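Local coordinates for protein 3-methylaspartate ammonia-lyase (Citrobacter amalonaticus, PDB 1KKO) that catalyses the reversible, magnesium-dependent anti elimination of ammonia from L-threo-3-methylaspartate to give mesaconate, a step of glutamate degradation, at residues 12-18 against 46-52; 174-178 against 194-198; 361-365 against 386-390; 368-373 against 397-402. All coordinates share one frame; numbering follows the deposited sequence.

Interaction 1 of 4, residues 12-18 against 46-52; sequences YSSFYFD and VRQAGEC
The carboxylate of D18 is gripped side-on by the guanidinium of R47: NE of R47 lies 2.8 Å from OD1 of D18, and NH1 reaches OD2, each N-H almost straight. Both oxygens are met on their syn side and the two planes stand 31° apart. The side chains run alongside each other, and the arginine bends at its third torsion (chi3 -77°) to turn its edge to the acid. NH2 of R47 goes on to the carbonyl of F32, whose ring takes a cation-pi contact from the same group. Next to this salt bridge along the strands, which are antiparallel, N of F17 donates to O of Q48 (2.8 Å), and N of Q48 returns the bond to O of F17. Between Y16 and Y12 the register slips by two residues, a beta bulge where the first strand turns a corner; F15, at the bend, lies beside the substrate-binding C361. Both S13 N to G50 O and G50 N to F15 O are 3.0 Å; the serine N-H comes from above the carbonyl plane of G50. CE1 of the Y12 ring touches CB of A49. With R47 holding both its oxygens, the buried carboxylate of D18 would be expected to stay charged.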
loop_
_atom_site.group_PDB
_atom_site.type_symbol
_atom_site.label_atom_id
_atom_site.label_comp_id
_atom_site.label_asym_id
_atom_site.label_seq_id
_atom_site.Cartn_x
_atom_site.Cartn_y
_atom_site.Cartn_z
ATOM N N TYR A 12 -6.493 -5.879 -8.901
ATOM C CA TYR A 12 -5.296 -6.535 -8.417
ATOM C C TYR A 12 -5.198 -6.374 -6.913
ATOM O O TYR A 12 -5.439 -5.294 -6.382
ATOM C CB TYR A 12 -4.045 -5.936 -9.080
ATOM C CG TYR A 12 -3.889 -6.320 -10.540
ATOM C CD1 TYR A 12 -3.587 -7.611 -10.899
ATOM C CD2 TYR A 12 -4.057 -5.388 -11.542
ATOM C CE1 TYR A 12 -3.447 -7.964 -12.214
ATOM C CE2 TYR A 12 -3.915 -5.732 -12.869
ATOM C CZ TYR A 12 -3.613 -7.022 -13.190
ATOM O OH TYR A 12 -3.471 -7.378 -14.508
ATOM N N SER A 13 -4.868 -7.465 -6.231
ATOM C CA SER A 13 -4.565 -7.424 -4.808
ATOM C C SER A 13 -3.087 -7.055 -4.633
ATOM O O SER A 13 -2.359 -6.854 -5.611
ATOM C CB SER A 13 -4.911 -8.736 -4.135
ATOM O OG SER A 13 -4.197 -9.806 -4.702
ATOM N N SER A 14 -2.626 -6.965 -3.394
ATOM C CA SER A 14 -1.316 -6.387 -3.127
ATOM C C SER A 14 -0.152 -7.359 -3.100
ATOM O O SER A 14 0.933 -6.997 -2.668
ATOM C CB SER A 14 -1.350 -5.578 -1.842
ATOM O OG SER A 14 -2.038 -4.350 -2.034
ATOM N N PHE A 15 -0.340 -8.581 -3.582
ATOM C CA PHE A 15 0.810 -9.431 -3.781
ATOM C C PHE A 15 0.543 -10.412 -4.919
ATOM O O PHE A 15 0.068 -10.003 -5.982
ATOM C CB PHE A 15 1.371 -10.040 -2.473
ATOM C CG PHE A 15 2.850 -10.335 -2.566
ATOM C CD1 PHE A 15 3.745 -9.302 -2.830
ATOM C CD2 PHE A 15 3.334 -11.618 -2.460
ATOM C CE1 PHE A 15 5.069 -9.551 -2.999
ATOM C CE2 PHE A 15 4.694 -11.865 -2.606
ATOM C CZ PHE A 15 5.549 -10.834 -2.876
ATOM N N TYR A 16 0.876 -11.676 -4.695
ATOM C CA TYR A 16 0.839 -12.738 -5.690
ATOM C C TYR A 16 0.242 -13.981 -5.069
ATOM O O TYR A 16 0.294 -14.175 -3.853
ATOM C CB TYR A 16 2.289 -13.034 -6.201
ATOM C CG TYR A 16 2.787 -11.797 -6.867
ATOM C CD1 TYR A 16 3.282 -10.752 -6.116
ATOM C CD2 TYR A 16 2.615 -11.600 -8.228
ATOM C CE1 TYR A 16 3.602 -9.557 -6.704
ATOM C CE2 TYR A 16 2.926 -10.410 -8.817
ATOM C CZ TYR A 16 3.402 -9.381 -8.049
ATOM O OH TYR A 16 3.681 -8.167 -8.606
ATOM N N PHE A 17 -0.363 -14.805 -5.909
ATOM C CA PHE A 17 -0.710 -16.169 -5.540
ATOM C C PHE A 17 0.505 -17.019 -5.868
ATOM O O PHE A 17 0.954 -17.030 -7.018
ATOM C CB PHE A 17 -1.893 -16.681 -6.354
ATOM C CG PHE A 17 -3.196 -16.003 -6.043
ATOM C CD1 PHE A 17 -3.732 -16.079 -4.775
ATOM C CD2 PHE A 17 -3.888 -15.314 -7.019
ATOM C CE1 PHE A 17 -4.932 -15.465 -4.492
ATOM C CE2 PHE A 17 -5.094 -14.721 -6.722
ATOM C CZ PHE A 17 -5.599 -14.788 -5.461
ATOM N N ASP A 18 1.023 -17.718 -4.862
ATOM C CA ASP A 18 2.187 -18.574 -5.028
ATOM C C ASP A 18 1.809 -20.012 -4.736
ATOM O O ASP A 18 1.098 -20.300 -3.769
ATOM C CB ASP A 18 3.275 -18.182 -4.047
ATOM C CG ASP A 18 4.046 -16.955 -4.456
ATOM O OD1 ASP A 18 3.919 -16.501 -5.613
ATOM O OD2 ASP A 18 4.806 -16.395 -3.638
ATOM N N VAL A 46 3.691 -21.085 -11.267
ATOM C CA VAL A 46 4.045 -21.198 -9.860
ATOM C C VAL A 46 3.690 -19.901 -9.117
ATOM O O VAL A 46 3.260 -19.942 -7.958
ATOM C CB VAL A 46 5.529 -21.583 -9.664
ATOM C CG1 VAL A 46 5.899 -21.553 -8.205
ATOM C CG2 VAL A 46 5.774 -22.992 -10.214
ATOM N N ARG A 47 3.868 -18.769 -9.788
ATOM C CA ARG A 47 3.520 -17.477 -9.233
ATOM C C ARG A 47 2.623 -16.751 -10.226
ATOM O O ARG A 47 2.947 -16.667 -11.410
ATOM C CB ARG A 47 4.785 -16.673 -8.937
ATOM C CG ARG A 47 4.584 -15.221 -8.654
ATOM C CD ARG A 47 5.802 -14.578 -8.068
ATOM N NE ARG A 47 5.936 -14.919 -6.665
ATOM C CZ ARG A 47 6.990 -14.653 -5.924
ATOM N NH1 ARG A 47 6.973 -14.944 -4.636
ATOM N NH2 ARG A 47 8.082 -14.122 -6.469
ATOM N N GLN A 48 1.501 -16.239 -9.725
ATOM C CA GLN A 48 0.505 -15.534 -10.520
ATOM C C GLN A 48 0.150 -14.219 -9.841
ATOM O O GLN A 48 0.158 -14.115 -8.616
ATOM C CB GLN A 48 -0.762 -16.400 -10.694
ATOM C CG GLN A 48 -0.514 -17.629 -11.548
ATOM C CD GLN A 48 -1.723 -18.505 -11.717
ATOM O OE1 GLN A 48 -1.616 -19.720 -11.571
ATOM N NE2 GLN A 48 -2.875 -17.906 -12.002
ATOM N N ALA A 49 -0.151 -13.210 -10.633
ATOM C CA ALA A 49 -0.589 -11.929 -10.093
ATOM C C ALA A 49 -1.749 -12.118 -9.129
ATOM O O ALA A 49 -2.703 -12.829 -9.416
ATOM C CB ALA A 49 -1.027 -11.023 -11.205
ATOM N N GLY A 50 -1.686 -11.468 -7.976
ATOM C CA GLY A 50 -2.794 -11.519 -7.046
ATOM C C GLY A 50 -3.966 -10.711 -7.576
ATOM O O GLY A 50 -3.794 -9.600 -8.079
ATOM N N GLU A 51 -5.164 -11.262 -7.420
ATOM C CA GLU A 51 -6.382 -10.620 -7.902
ATOM C C GLU A 51 -7.405 -10.478 -6.812
ATOM O O GLU A 51 -7.381 -11.204 -5.814
ATOM C CB GLU A 51 -7.002 -11.392 -9.063
ATOM C CG GLU A 51 -6.082 -11.469 -10.267
ATOM C CD GLU A 51 -6.729 -12.048 -11.504
ATOM O OE1 GLU A 51 -7.970 -12.007 -11.629
ATOM O OE2 GLU A 51 -5.972 -12.513 -12.379
ATOM N N CYS A 52 -8.295 -9.519 -6.997
ATOM C CA CYS A 52 -9.413 -9.340 -6.097
ATOM C C CYS A 52 -10.644 -8.977 -6.911
ATOM O O CYS A 52 -10.573 -8.722 -8.106
ATOM C CB CYS A 52 -9.111 -8.246 -5.071
ATOM S SG CYS A 52 -8.790 -6.626 -5.816
#

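Interaction 2 of 4, residues 174-178 against 194-198; sequences GDDRY and HALIN
R177 joins two loops of the TIM barrel, residues 174-178 following strand 169-170 and residues 194-198 at the end of strand 191-194, by gripping the carbonyl oxygen of A195. Its NE is 2.7 Å from O of A195 and its NH2 is 2.9 Å from the same atom, a side-on grip that keeps the acceptor in the guanidinium plane. The NE bond also lies in the carbonyl plane of A195, whereas NH2 is tilted from it. The second torsion is extended and the third turned (chi3 59°), which brings NE and NH2 round to the backbone of the other loop. NH2 adds a weak bond to O of L196, so one nitrogen bridges successive carbonyls. Close by, the packing is tight: CB of L196 sits 3.6 Å from O of G174, and CD1 of I197 approaches NE of R177. The other side is looser and open to solvent. There D175, an exposed residue, takes NH2 of R177 on the anti lone pair of OD1, and K203 makes a further salt bridge to that oxygen; the two cations would be expected to favour its charged form. H194, the transition-state stabilizer, ends strand 191-194 directly before A195, with NE2 bonded to the hydroxyl of Y240; the grip on A195 is consistent with fixing the backbone next to it. At the outer margin, a water donates to OD2 of D175 at 2.7 Å and accepts from ND2 of N198 at 3.0 Å.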
loop_
_atom_site.group_PDB
_atom_site.type_symbol
_atom_site.label_atom_id
_atom_site.label_comp_id
_atom_site.label_asym_id
_atom_site.label_seq_id
_atom_site.Cartn_x
_atom_site.Cartn_y
_atom_site.Cartn_z
ATOM N N GLY A 174 8.916 -10.291 4.656
ATOM C CA GLY A 174 9.212 -11.144 3.529
ATOM C C GLY A 174 10.678 -11.550 3.669
ATOM O O GLY A 174 11.228 -11.588 4.765
ATOM N N ASP A 175 11.341 -11.836 2.550
ATOM C CA ASP A 175 12.755 -12.208 2.586
ATOM C C ASP A 175 13.677 -11.006 2.864
ATOM O O ASP A 175 14.878 -11.169 3.097
ATOM C CB ASP A 175 13.154 -12.907 1.278
ATOM C CG ASP A 175 12.713 -14.362 1.235
ATOM O OD1 ASP A 175 13.027 -15.110 2.197
ATOM O OD2 ASP A 175 12.033 -14.834 0.288
ATOM N N ASP A 176 13.114 -9.802 2.859
ATOM C CA ASP A 176 13.884 -8.576 3.107
ATOM C C ASP A 176 14.071 -8.398 4.623
ATOM O O ASP A 176 13.794 -7.327 5.180
ATOM C CB ASP A 176 13.094 -7.396 2.529
ATOM C CG ASP A 176 13.957 -6.221 2.125
ATOM O OD1 ASP A 176 15.196 -6.347 2.074
ATOM O OD2 ASP A 176 13.445 -5.116 1.831
ATOM N N ARG A 177 14.554 -9.452 5.279
ATOM C CA ARG A 177 14.561 -9.533 6.742
ATOM C C ARG A 177 15.579 -8.675 7.483
ATOM O O ARG A 177 15.574 -8.643 8.709
ATOM C CB ARG A 177 14.668 -10.994 7.187
ATOM C CG ARG A 177 16.012 -11.673 6.912
ATOM C CD ARG A 177 16.035 -13.130 7.353
ATOM N NE ARG A 177 15.004 -13.854 6.645
ATOM C CZ ARG A 177 15.079 -14.272 5.390
ATOM N NH1 ARG A 177 16.189 -14.114 4.674
ATOM N NH2 ARG A 177 14.039 -14.863 4.853
ATOM N N TYR A 178 16.433 -7.965 6.750
ATOM C CA TYR A 178 17.380 -7.056 7.383
ATOM C C TYR A 178 16.933 -5.613 7.152
ATOM O O TYR A 178 16.705 -4.866 8.098
ATOM C CB TYR A 178 18.805 -7.298 6.869
ATOM C CG TYR A 178 19.270 -8.704 7.145
ATOM C CD1 TYR A 178 19.633 -9.096 8.427
ATOM C CD2 TYR A 178 19.301 -9.648 6.143
ATOM C CE1 TYR A 178 20.029 -10.390 8.695
ATOM C CE2 TYR A 178 19.693 -10.950 6.402
ATOM C CZ TYR A 178 20.060 -11.310 7.681
ATOM O OH TYR A 178 20.458 -12.607 7.939
ATOM N N HIS A 194 8.569 -11.016 11.428
ATOM C CA HIS A 194 8.148 -12.204 10.692
ATOM C C HIS A 194 9.349 -12.991 10.118
ATOM O O HIS A 194 9.550 -14.164 10.477
ATOM C CB HIS A 194 7.085 -11.862 9.640
ATOM C CG HIS A 194 6.558 -13.055 8.919
ATOM N ND1 HIS A 194 5.314 -13.602 9.143
ATOM C CD2 HIS A 194 7.134 -13.805 7.952
ATOM C CE1 HIS A 194 5.154 -14.642 8.342
ATOM N NE2 HIS A 194 6.236 -14.773 7.597
ATOM N N ALA A 195 10.111 -12.349 9.230
ATOM C CA ALA A 195 11.393 -12.849 8.715
ATOM C C ALA A 195 11.348 -14.005 7.733
ATOM O O ALA A 195 12.398 -14.429 7.255
ATOM C CB ALA A 195 12.335 -13.164 9.865
ATOM N N LEU A 196 10.158 -14.521 7.447
ATOM C CA LEU A 196 9.961 -15.546 6.416
ATOM C C LEU A 196 11.052 -16.616 6.470
ATOM O O LEU A 196 11.784 -16.835 5.503
ATOM C CB LEU A 196 9.904 -14.889 5.036
ATOM C CG LEU A 196 9.394 -15.754 3.881
ATOM C CD1 LEU A 196 8.002 -16.259 4.104
ATOM C CD2 LEU A 196 9.458 -14.937 2.606
ATOM N N ILE A 197 11.161 -17.276 7.617
ATOM C CA ILE A 197 12.162 -18.322 7.793
ATOM C C ILE A 197 11.535 -19.598 7.233
ATOM O O ILE A 197 10.955 -20.398 7.954
ATOM C CB ILE A 197 12.532 -18.434 9.282
ATOM C CG1 ILE A 197 13.085 -17.098 9.799
ATOM C CG2 ILE A 197 13.507 -19.575 9.521
ATOM C CD1 ILE A 197 14.410 -16.683 9.187
ATOM N N ASN A 198 11.648 -19.776 5.922
ATOM C CA ASN A 198 10.925 -20.846 5.249
ATOM C C ASN A 198 11.813 -21.875 4.535
ATOM O O ASN A 198 11.315 -22.640 3.704
ATOM C CB ASN A 198 9.910 -20.254 4.264
ATOM C CG ASN A 198 10.573 -19.515 3.117
ATOM O OD1 ASN A 198 11.792 -19.424 3.059
ATOM N ND2 ASN A 198 9.768 -18.970 2.214
HETATM O O HOH W 1 10.869 -17.263 0.035
#

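Interaction 3 of 4, residues 361-365 against 386-390; sequences CNETE and KPGMG. With SO4 (sulfate ion), chain C.
The substrate pocket at the mouth of the barrel is lined here by two neighbouring loops, and C361, a binding residue for 3-methylaspartate, meets P387, G388 and M389 of the other. The backbone N of C361 donates to O3 of a sulfate ion (2.7 Å, 171°), an ion probably from the crystallisation liquor that is also held by T360, K331 and Q172. The carbonyl oxygen of C361 takes the N-H of G388 at 2.8 Å, in the carbonyl plane and on a lone pair. The backbone of C361 thus binds the anion through its N and the adjoining loop through its O. SG of C361 sits between the backbone N and carbonyl carbon (chi1 59°), where CE of the selenomethionine M389 comes within 3.9 Å. P387, preceded by a cis peptide bond, lays its ring against the backbone of C361, E363 and T364: CB is 3.4 Å from O of C361 and equally near O of E363, while CG rests on the carbonyl carbon of T364. Just before it in the chain, K386 extends across E363, and its NZ forms a salt bridge to OE1 of E363 (2.8 Å) from above the carboxylate plane. That ammonium also bonds the carbonyl of G358; OE1 accepts from N of T360 too, and OE2 is held by S367 and Y132, so each buried charge has several partners. T364 is the N-cap of helix 365-378, its OG1 bonded to N of S367 and to D68. Active-site loops of this kind, following successive barrel strands, are characteristic of the enolase superfamily.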
loop_
_atom_site.group_PDB
_atom_site.type_symbol
_atom_site.label_atom_id
_atom_site.label_comp_id
_atom_site.label_asym_id
_atom_site.label_seq_id
_atom_site.Cartn_x
_atom_site.Cartn_y
_atom_site.Cartn_z
ATOM N N CYS A 361 -0.401 -10.703 2.915
ATOM C CA CYS A 361 0.134 -9.666 2.041
ATOM C C CYS A 361 -0.680 -9.555 0.756
ATOM O O CYS A 361 -0.653 -8.526 0.099
ATOM C CB CYS A 361 1.595 -9.936 1.677
ATOM S SG CYS A 361 1.921 -11.489 0.830
ATOM N N ASN A 362 -1.435 -10.597 0.422
ATOM C CA ASN A 362 -2.144 -10.654 -0.845
ATOM C C ASN A 362 -3.576 -10.159 -0.802
ATOM O O ASN A 362 -4.348 -10.489 -1.680
ATOM C CB ASN A 362 -2.126 -12.070 -1.420
ATOM C CG ASN A 362 -2.499 -12.100 -2.880
ATOM O OD1 ASN A 362 -2.082 -11.229 -3.657
ATOM N ND2 ASN A 362 -3.275 -13.105 -3.267
ATOM N N GLU A 363 -3.931 -9.352 0.189
ATOM C CA GLU A 363 -5.265 -8.784 0.227
ATOM C C GLU A 363 -5.196 -7.315 -0.204
ATOM O O GLU A 363 -4.339 -6.976 -1.018
ATOM C CB GLU A 363 -6.005 -9.086 1.535
ATOM C CG GLU A 363 -5.382 -8.618 2.827
ATOM C CD GLU A 363 -6.204 -9.123 4.006
ATOM O OE1 GLU A 363 -5.715 -9.973 4.787
ATOM O OE2 GLU A 363 -7.350 -8.665 4.142
ATOM N N THR A 364 -6.108 -6.464 0.263
ATOM C CA THR A 364 -6.222 -5.117 -0.301
ATOM C C THR A 364 -6.277 -4.034 0.750
ATOM O O THR A 364 -6.353 -4.285 1.939
ATOM C CB THR A 364 -7.476 -4.963 -1.176
ATOM O OG1 THR A 364 -8.644 -4.902 -0.333
ATOM C CG2 THR A 364 -7.669 -6.134 -2.111
ATOM N N GLU A 365 -6.253 -2.794 0.282
ATOM C CA GLU A 365 -6.362 -1.654 1.167
ATOM C C GLU A 365 -7.727 -1.628 1.842
ATOM O O GLU A 365 -7.837 -1.270 3.011
ATOM C CB GLU A 365 -6.034 -0.347 0.431
ATOM C CG GLU A 365 -7.170 0.420 -0.241
ATOM C CD GLU A 365 -7.754 -0.200 -1.500
ATOM O OE1 GLU A 365 -7.553 -1.401 -1.770
ATOM O OE2 GLU A 365 -8.459 0.544 -2.214
ATOM N N LYS A 386 -0.849 -5.001 6.933
ATOM C CA LYS A 386 -1.162 -5.586 5.649
ATOM C C LYS A 386 -1.944 -4.579 4.815
ATOM O O LYS A 386 -2.418 -3.573 5.345
ATOM C CB LYS A 386 -1.991 -6.858 5.872
ATOM C CG LYS A 386 -3.390 -6.592 6.396
ATOM C CD LYS A 386 -4.095 -7.870 6.816
ATOM C CE LYS A 386 -5.565 -7.638 7.040
ATOM N NZ LYS A 386 -6.324 -8.902 7.304
ATOM N N PRO A 387 -2.066 -4.796 3.504
ATOM C CA PRO A 387 -1.462 -5.891 2.764
ATOM C C PRO A 387 -0.085 -5.480 2.258
ATOM O O PRO A 387 0.474 -4.486 2.713
ATOM C CB PRO A 387 -2.429 -6.029 1.596
ATOM C CG PRO A 387 -2.770 -4.622 1.289
ATOM C CD PRO A 387 -2.818 -3.910 2.613
ATOM N N GLY A 388 0.456 -6.266 1.334
ATOM C CA GLY A 388 1.720 -5.954 0.696
ATOM C C GLY A 388 2.948 -6.472 1.394
ATOM O O GLY A 388 2.925 -6.816 2.571
HETATM N N MSE A 389 4.031 -6.505 0.631
HETATM C CA MSE A 389 5.340 -6.889 1.136
HETATM C C MSE A 389 6.274 -5.698 1.275
HETATM O O MSE A 389 7.408 -5.860 1.705
HETATM C CB MSE A 389 5.963 -7.987 0.275
HETATM C CG MSE A 389 5.346 -9.353 0.556
HETATM SE SE MSE A 389 5.608 -9.902 2.415
HETATM C CE MSE A 389 5.583 -11.775 2.241
ATOM N N GLY A 390 5.812 -4.495 0.956
ATOM C CA GLY A 390 6.649 -3.321 1.110
ATOM C C GLY A 390 6.725 -2.800 2.528
ATOM O O GLY A 390 7.613 -2.003 2.846
HETATM S S SO4 C . 0.892 -14.241 3.919
HETATM O O1 SO4 C . -0.327 -14.626 3.163
HETATM O O2 SO4 C . 1.988 -15.003 3.210
HETATM O O3 SO4 C . 1.119 -12.803 3.824
HETATM O O4 SO4 C . 0.878 -14.659 5.341
#

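Interaction 4 of 4, residues 368-373 against 397-402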
loop_
_atom_site.group_PDB
_atom_site.type_symbol
_atom_site.label_atom_id
_atom_site.label_comp_id
_atom_site.label_asym_id
_atom_site.label_seq_id
_atom_site.Cartn_x
_atom_site.Cartn_y
_atom_site.Cartn_z
ATOM N N ALA A 368 -7.963 -4.619 4.441
ATOM C CA ALA A 368 -7.164 -4.280 5.609
ATOM C C ALA A 368 -7.838 -3.194 6.439
ATOM O O ALA A 368 -7.893 -3.296 7.666
ATOM C CB ALA A 368 -5.773 -3.830 5.208
ATOM N N ARG A 369 -8.345 -2.156 5.788
ATOM C CA ARG A 369 -8.994 -1.069 6.495
ATOM C C ARG A 369 -10.205 -1.603 7.261
ATOM O O ARG A 369 -10.466 -1.208 8.401
ATOM C CB ARG A 369 -9.395 0.012 5.493
ATOM C CG ARG A 369 -9.908 1.268 6.101
ATOM C CD ARG A 369 -10.137 2.335 5.082
ATOM N NE ARG A 369 -11.229 2.014 4.171
ATOM C CZ ARG A 369 -11.153 2.014 2.848
ATOM N NH1 ARG A 369 -10.010 2.262 2.215
ATOM N NH2 ARG A 369 -12.234 1.735 2.154
ATOM N N THR A 370 -10.973 -2.470 6.619
ATOM C CA THR A 370 -12.139 -3.049 7.266
ATOM C C THR A 370 -11.734 -3.881 8.473
ATOM O O THR A 370 -12.386 -3.845 9.519
ATOM C CB THR A 370 -12.932 -3.884 6.276
ATOM O OG1 THR A 370 -13.325 -3.066 5.163
ATOM C CG2 THR A 370 -14.230 -4.398 6.886
ATOM N N CYS A 371 -10.660 -4.648 8.332
ATOM C CA CYS A 371 -10.141 -5.432 9.440
ATOM C C CYS A 371 -9.762 -4.572 10.644
ATOM O O CYS A 371 -9.864 -5.033 11.787
ATOM C CB CYS A 371 -8.945 -6.275 9.009
ATOM S SG CYS A 371 -9.400 -7.750 8.036
ATOM N N VAL A 372 -9.296 -3.348 10.414
ATOM C CA VAL A 372 -8.993 -2.468 11.529
ATOM C C VAL A 372 -10.223 -2.251 12.412
ATOM O O VAL A 372 -10.137 -2.242 13.646
ATOM C CB VAL A 372 -8.439 -1.112 11.040
ATOM C CG1 VAL A 372 -8.363 -0.101 12.179
ATOM C CG2 VAL A 372 -7.068 -1.309 10.430
ATOM N N HIS A 373 -11.381 -2.088 11.783
ATOM C CA HIS A 373 -12.612 -1.883 12.538
ATOM C C HIS A 373 -13.022 -3.123 13.306
ATOM O O HIS A 373 -13.470 -3.031 14.445
ATOM C CB HIS A 373 -13.720 -1.406 11.621
ATOM C CG HIS A 373 -13.506 -0.008 11.139
ATOM N ND1 HIS A 373 -14.204 1.072 11.642
ATOM C CD2 HIS A 373 -12.621 0.490 10.242
ATOM C CE1 HIS A 373 -13.757 2.173 11.062
ATOM N NE2 HIS A 373 -12.807 1.846 10.201
ATOM N N ILE A 397 -1.723 2.126 5.797
ATOM C CA ILE A 397 -3.127 1.726 5.743
ATOM C C ILE A 397 -3.690 1.352 7.122
ATOM O O ILE A 397 -4.737 1.845 7.527
ATOM C CB ILE A 397 -3.278 0.557 4.735
ATOM C CG1 ILE A 397 -3.112 1.077 3.296
ATOM C CG2 ILE A 397 -4.611 -0.180 4.919
ATOM C CD1 ILE A 397 -2.724 0.023 2.319
ATOM N N VAL A 398 -3.000 0.477 7.835
ATOM C CA VAL A 398 -3.525 -0.058 9.096
ATOM C C VAL A 398 -3.385 0.931 10.256
ATOM O O VAL A 398 -4.367 1.237 10.943
ATOM C CB VAL A 398 -2.863 -1.395 9.418
ATOM C CG1 VAL A 398 -3.271 -1.870 10.784
ATOM C CG2 VAL A 398 -3.263 -2.424 8.386
ATOM N N PHE A 399 -2.182 1.436 10.486
ATOM C CA PHE A 399 -1.953 2.359 11.591
ATOM C C PHE A 399 -2.798 3.607 11.445
ATOM O O PHE A 399 -3.425 4.042 12.413
ATOM C CB PHE A 399 -0.477 2.716 11.619
ATOM C CG PHE A 399 -0.014 3.526 12.803
ATOM C CD1 PHE A 399 0.197 2.930 14.032
ATOM C CD2 PHE A 399 0.316 4.858 12.656
ATOM C CE1 PHE A 399 0.678 3.654 15.097
ATOM C CE2 PHE A 399 0.808 5.586 13.738
ATOM C CZ PHE A 399 0.969 4.978 14.950
ATOM N N ASN A 400 -2.825 4.208 10.258
ATOM C CA ASN A 400 -3.539 5.473 10.136
ATOM C C ASN A 400 -5.043 5.287 10.242
ATOM O O ASN A 400 -5.720 6.130 10.799
ATOM C CB ASN A 400 -3.166 6.216 8.863
ATOM C CG ASN A 400 -1.690 6.552 8.773
ATOM O OD1 ASN A 400 -0.891 6.282 9.678
ATOM N ND2 ASN A 400 -1.328 7.186 7.665
ATOM N N GLU A 401 -5.600 4.227 9.662
ATOM C CA GLU A 401 -7.031 3.996 9.822
ATOM C C GLU A 401 -7.348 3.776 11.299
ATOM O O GLU A 401 -8.357 4.271 11.818
ATOM C CB GLU A 401 -7.518 2.790 9.024
ATOM C CG GLU A 401 -9.005 2.510 9.185
ATOM C CD GLU A 401 -9.907 3.532 8.495
ATOM O OE1 GLU A 401 -9.395 4.426 7.788
ATOM O OE2 GLU A 401 -11.147 3.418 8.596
HETATM N N MSE A 402 -6.480 3.046 11.992
HETATM C CA MSE A 402 -6.688 2.778 13.408
HETATM C C MSE A 402 -6.739 4.075 14.189
HETATM O O MSE A 402 -7.664 4.310 14.984
HETATM C CB MSE A 402 -5.560 1.893 13.913
HETATM C CG MSE A 402 -5.731 1.409 15.328
HETATM SE SE MSE A 402 -4.245 0.291 15.893
HETATM C CE MSE A 402 -2.874 1.701 16.108
HETATM O O HOH W 2 -13.080 2.803 6.561
#
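V372 is the bump that fills the hollow of helix 397-402: its CG2 lies 3.9 Å from CG1 of V398, while its CG1 reaches over the next turn to touch CA and CB of M402. CG of E401 borders the same hollow, so the valine is seated among V398, E401 and M402. One turn back, the methyl of A368 faces helix 397-402, and CG2 of I397 fits against it at 3.8 Å, with V398 just beyond. The helix axes approach to 8.9 Å and cross at -44°. On the flank, E401 leans across toward helix 368-373, its CG anti to the backbone N and the chain then bent at the second torsion (chi2 71°). This lays its carboxylate beside the aliphatic part of R369, whose CG is 3.3 Å from CD of E401. From there OE2 of E401 accepts NE2 of H373 at 2.8 Å, using its anti lone pair and lying in the imidazole plane; ring and carboxylate are turned 48° apart. ND1 of H373 bonds to the backbone N of T151, so both ring nitrogens are engaged and the ring's rotation is fixed. OE1 of E401 meets R404, and a water donates to OE2 of E401 and accepts weakly from NE of R369. Such packing of neighbouring helices round the outside of the strands is typical of the TIM barrel.

Along the chain, interaction 1 closes before interaction 2 opens, and both precede the segments of interactions 3 and 4, which alternate. Interaction 1 lies in the N-terminal antiparallel sheet; the other three belong to the barrel. Interactions 1 and 3 have centres about 10 Å apart and touch where S13 OG meets N362 OD1 at 2.8 Å, joining the N-terminal region to the pocket loops. Interaction 2 reaches interaction 3 through G174 and M389. Interactions 3 and 4 have centres about 12 Å apart, the latter on helices 365-378 and 392-410 that follow the loops of the former. Interactions 1, 3 and 4 also contact the second subunit, so pocket, barrel wall and dimer interface are close neighbours.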